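Local structure of PfVFT1 (5JKQ) at residues E32-Y44 / P99-W111. The protein is of uncertain function but has the bi-lobed architecture of a Venus flytrap, and probably binds a small solute between its lobes. The protein carries 3 engineered substitutions. Sequence-based numbering, arbitrary orientation.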
# COMPACT_ATOMS: atom_id res chain seq x y z
N GLU A 32 4.65 12.58 13.12
CA GLU A 32 3.84 13.24 12.10
C GLU A 32 2.98 12.26 11.31
O GLU A 32 1.83 12.55 10.99
CB GLU A 32 4.72 14.04 11.14
CG GLU A 32 5.15 15.40 11.67
CD GLU A 32 5.96 16.19 10.66
OE1 GLU A 32 5.70 16.06 9.45
OE2 GLU A 32 6.85 16.96 11.09
N LEU A 33 3.54 11.10 10.99
CA LEU A 33 2.84 10.14 10.14
C LEU A 33 1.64 9.54 10.87
O LEU A 33 0.58 9.37 10.27
CB LEU A 33 3.79 9.03 9.68
CG LEU A 33 3.20 7.95 8.77
CD1 LEU A 33 2.42 8.55 7.61
CD2 LEU A 33 4.30 7.05 8.24
N ILE A 34 1.81 9.23 12.15
CA ILE A 34 0.72 8.66 12.94
C ILE A 34 -0.29 9.75 13.30
O ILE A 34 -1.49 9.47 13.42
CB ILE A 34 1.25 7.99 14.23
CG1 ILE A 34 2.33 6.96 13.87
CG2 ILE A 34 0.11 7.32 14.99
CD1 ILE A 34 2.98 6.28 15.06
N ASP A 35 0.18 10.98 13.46
CA ASP A 35 -0.71 12.11 13.68
C ASP A 35 -1.62 12.31 12.47
O ASP A 35 -2.81 12.60 12.62
CB ASP A 35 0.10 13.39 13.94
CG ASP A 35 0.65 13.45 15.35
OD1 ASP A 35 0.57 12.43 16.07
OD2 ASP A 35 1.16 14.52 15.74
N LEU A 36 -1.05 12.14 11.28
CA LEU A 36 -1.80 12.29 10.04
C LEU A 36 -2.83 11.17 9.87
O LEU A 36 -3.90 11.38 9.30
CB LEU A 36 -0.85 12.30 8.84
CG LEU A 36 -1.49 12.37 7.46
CD1 LEU A 36 -2.18 13.71 7.26
CD2 LEU A 36 -0.46 12.11 6.38
N ILE A 37 -2.48 9.98 10.35
CA ILE A 37 -3.39 8.84 10.30
C ILE A 37 -4.57 9.11 11.22
O ILE A 37 -5.72 8.84 10.87
CB ILE A 37 -2.66 7.53 10.70
CG1 ILE A 37 -1.71 7.11 9.57
CG2 ILE A 37 -3.64 6.40 10.98
CD1 ILE A 37 -0.75 6.00 9.93
N ASP A 38 -4.29 9.65 12.41
CA ASP A 38 -5.34 9.97 13.37
C ASP A 38 -6.22 11.11 12.87
O ASP A 38 -7.44 11.07 13.02
CB ASP A 38 -4.73 10.34 14.73
CG ASP A 38 -3.92 9.21 15.34
OD1 ASP A 38 -4.18 8.03 15.00
OD2 ASP A 38 -3.04 9.49 16.18
N LYS A 39 -5.60 12.13 12.28
CA LYS A 39 -6.33 13.30 11.80
C LYS A 39 -7.39 12.91 10.77
O LYS A 39 -8.51 13.42 10.79
CB LYS A 39 -5.37 14.32 11.19
CG LYS A 39 -6.07 15.51 10.55
CD LYS A 39 -5.08 16.56 10.06
CE LYS A 39 -5.80 17.80 9.55
NZ LYS A 39 -6.80 17.49 8.49
N HIS A 40 -7.02 12.02 9.85
CA HIS A 40 -7.95 11.54 8.83
C HIS A 40 -8.77 10.36 9.34
O HIS A 40 -9.69 9.90 8.66
CB HIS A 40 -7.19 11.13 7.58
CG HIS A 40 -6.64 12.29 6.81
ND1 HIS A 40 -7.44 13.21 6.16
CD2 HIS A 40 -5.36 12.68 6.57
CE1 HIS A 40 -6.68 14.11 5.57
NE2 HIS A 40 -5.42 13.81 5.80
N ASN A 41 -8.44 9.89 10.54
CA ASN A 41 -9.13 8.76 11.15
C ASN A 41 -9.18 7.56 10.21
O ASN A 41 -10.23 6.93 10.03
CB ASN A 41 -10.55 9.16 11.56
CG ASN A 41 -11.13 8.23 12.61
OD1 ASN A 41 -10.46 7.86 13.57
ND2 ASN A 41 -12.39 7.84 12.43
N VAL A 42 -8.03 7.25 9.61
CA VAL A 42 -7.91 6.11 8.71
C VAL A 42 -7.25 4.95 9.44
O VAL A 42 -6.45 5.15 10.36
CB VAL A 42 -7.10 6.47 7.44
CG1 VAL A 42 -7.91 7.41 6.55
CG2 VAL A 42 -5.75 7.08 7.79
N ASP A 43 -7.59 3.73 9.03
CA ASP A 43 -7.19 2.53 9.74
C ASP A 43 -5.93 1.91 9.13
O ASP A 43 -5.95 0.80 8.61
CB ASP A 43 -8.33 1.51 9.74
CG ASP A 43 -8.14 0.40 10.75
OD1 ASP A 43 -7.26 0.52 11.62
OD2 ASP A 43 -8.88 -0.60 10.67
N TYR A 44 -4.82 2.65 9.20
CA TYR A 44 -3.54 2.18 8.70
C TYR A 44 -2.51 2.07 9.82
O TYR A 44 -2.57 2.83 10.80
CB TYR A 44 -3.00 3.11 7.61
CG TYR A 44 -3.83 3.17 6.35
CD1 TYR A 44 -3.98 2.05 5.54
CD2 TYR A 44 -4.45 4.35 5.96
CE1 TYR A 44 -4.73 2.10 4.39
CE2 TYR A 44 -5.20 4.41 4.81
CZ TYR A 44 -5.34 3.28 4.02
OH TYR A 44 -6.09 3.34 2.87
N PRO A 99 -4.34 16.46 -5.70
CA PRO A 99 -5.32 15.65 -4.96
C PRO A 99 -5.36 15.98 -3.47
O PRO A 99 -4.46 16.65 -2.96
CB PRO A 99 -4.81 14.22 -5.19
CG PRO A 99 -3.35 14.37 -5.36
CD PRO A 99 -3.15 15.68 -6.07
N VAL A 100 -6.41 15.52 -2.80
CA VAL A 100 -6.58 15.72 -1.37
C VAL A 100 -6.88 14.39 -0.69
O VAL A 100 -7.22 13.41 -1.35
CB VAL A 100 -7.71 16.72 -1.06
CG1 VAL A 100 -7.32 18.12 -1.52
CG2 VAL A 100 -9.01 16.29 -1.73
N GLY A 101 -6.76 14.37 0.64
CA GLY A 101 -7.01 13.17 1.42
C GLY A 101 -5.74 12.62 2.03
O GLY A 101 -4.68 13.23 1.94
N PHE A 102 -5.86 11.45 2.65
CA PHE A 102 -4.76 10.86 3.41
C PHE A 102 -3.54 10.57 2.55
O PHE A 102 -2.45 11.09 2.82
CB PHE A 102 -5.22 9.57 4.08
CG PHE A 102 -4.11 8.81 4.75
CD1 PHE A 102 -3.58 9.25 5.94
CD2 PHE A 102 -3.61 7.66 4.17
CE1 PHE A 102 -2.55 8.55 6.56
CE2 PHE A 102 -2.58 6.95 4.78
CZ PHE A 102 -2.05 7.40 5.98
N TRP A 103 -3.70 9.75 1.52
CA TRP A 103 -2.57 9.29 0.73
C TRP A 103 -1.81 10.44 0.06
O TRP A 103 -0.58 10.44 0.06
CB TRP A 103 -3.03 8.27 -0.32
CG TRP A 103 -3.26 6.92 0.27
CD1 TRP A 103 -4.45 6.27 0.38
CD2 TRP A 103 -2.27 6.07 0.85
NE1 TRP A 103 -4.26 5.05 0.99
CE2 TRP A 103 -2.93 4.90 1.29
CE3 TRP A 103 -0.89 6.17 1.04
CZ2 TRP A 103 -2.26 3.85 1.91
CZ3 TRP A 103 -0.22 5.12 1.66
CH2 TRP A 103 -0.91 3.98 2.08
N PRO A 104 -2.53 11.42 -0.50
CA PRO A 104 -1.83 12.62 -0.96
C PRO A 104 -1.08 13.33 0.17
O PRO A 104 0.06 13.75 -0.03
CB PRO A 104 -2.96 13.50 -1.51
CG PRO A 104 -4.00 12.55 -1.93
CD PRO A 104 -3.94 11.41 -0.94
N ASP A 105 -1.72 13.45 1.33
CA ASP A 105 -1.09 14.10 2.48
C ASP A 105 0.16 13.36 2.93
O ASP A 105 1.11 13.98 3.40
CB ASP A 105 -2.07 14.21 3.65
CG ASP A 105 -2.97 15.43 3.56
OD1 ASP A 105 -2.68 16.35 2.76
OD2 ASP A 105 -3.98 15.47 4.30
N VAL A 106 0.14 12.03 2.81
CA VAL A 106 1.31 11.22 3.13
C VAL A 106 2.48 11.59 2.22
O VAL A 106 3.61 11.77 2.68
CB VAL A 106 1.01 9.70 3.00
CG1 VAL A 106 2.30 8.86 3.03
CG2 VAL A 106 0.07 9.25 4.11
N MSE A 107 2.21 11.69 0.92
CA MSE A 107 3.26 11.99 -0.04
C MSE A 107 3.80 13.40 0.16
O MSE A 107 4.98 13.66 -0.05
CB MSE A 107 2.75 11.81 -1.47
CG MSE A 107 3.84 11.98 -2.53
SE MSE A 107 5.24 10.62 -2.40
CE MSE A 107 4.39 9.24 -3.47
N TYR A 108 2.92 14.31 0.58
CA TYR A 108 3.32 15.70 0.82
C TYR A 108 4.30 15.80 1.98
O TYR A 108 5.34 16.44 1.86
CB TYR A 108 2.09 16.57 1.11
CG TYR A 108 1.14 16.74 -0.06
CD1 TYR A 108 1.61 16.79 -1.36
CD2 TYR A 108 -0.23 16.84 0.15
CE1 TYR A 108 0.74 16.94 -2.43
CE2 TYR A 108 -1.10 16.99 -0.91
CZ TYR A 108 -0.61 17.04 -2.20
OH TYR A 108 -1.48 17.19 -3.25
N ILE A 109 3.98 15.17 3.11
CA ILE A 109 4.83 15.29 4.29
C ILE A 109 6.16 14.55 4.08
O ILE A 109 7.18 14.93 4.67
CB ILE A 109 4.14 14.76 5.56
CG1 ILE A 109 3.71 13.30 5.38
CG2 ILE A 109 2.94 15.65 5.90
CD1 ILE A 109 3.20 12.65 6.65
N ILE A 110 6.16 13.52 3.25
CA ILE A 110 7.40 12.80 2.95
C ILE A 110 8.35 13.74 2.22
O ILE A 110 9.53 13.81 2.57
CB ILE A 110 7.13 11.53 2.10
CG1 ILE A 110 6.59 10.42 3.00
CG2 ILE A 110 8.42 11.04 1.42
CD1 ILE A 110 6.11 9.18 2.26
N TRP A 111 7.84 14.47 1.23
CA TRP A 111 8.67 15.36 0.43
C TRP A 111 8.91 16.70 1.12
O TRP A 111 9.89 17.39 0.81
CB TRP A 111 8.05 15.56 -0.95
CG TRP A 111 8.38 14.43 -1.86
CD1 TRP A 111 7.55 13.41 -2.25
CD2 TRP A 111 9.64 14.17 -2.49
NE1 TRP A 111 8.21 12.54 -3.08
CE2 TRP A 111 9.50 12.99 -3.24
CE3 TRP A 111 10.87 14.83 -2.49
CZ2 TRP A 111 10.54 12.45 -3.99
CZ3 TRP A 111 11.91 14.29 -3.23
CH2 TRP A 111 11.74 13.12 -3.97
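Phe102 is wedged into the segment 32-44, where Ile37, His40, Val42 and Tyr44 gather round its ring. Its CG lies anti to the backbone N (chi1 173°), which carries the ring across to the other helix. Val42 CG2 sits over one face, 3.6 Å from Phe102 CD1. Val106 CG2, from the same helix as Phe102, lies over the opposite face. Ile37 CG1 comes within 3.4 Å of Phe102 CE1. The Tyr44 ring runs nearly parallel to that of Phe102 but is slid aside, so the two barely overlap. Trp103 completes an aromatic cluster: its edge points at the Tyr44 face, and its NE1 donates to Tyr44 OH at 3.1 Å, bent and tilted from the indole plane. Ile175 of strand 175-184 touches both Tyr44 and Trp103.

Leu36 is a knob among Phe102, Asp105, Val106 and Ile109, with CD2 3.7 Å from Ile109 CD1. Phe102 and Ile37 are buried; packing thins toward the partly exposed Glu32, whose OE1 comes no nearer than 4.4 Å, to Ile109 CB.

A Schellman motif at Asn41 ends helix 32-39 and turns the chain toward Tyr44. Just before Asn41, His40 lays a ring face over Phe102 CA. Its NE2 donates in the ring plane to the anti lone pair of Asp105 OD2, at 2.7 Å. The carboxylate would probably favour a protonated imidazole, adding charge attraction to an otherwise largely apolar joint between two nearly antiparallel helices.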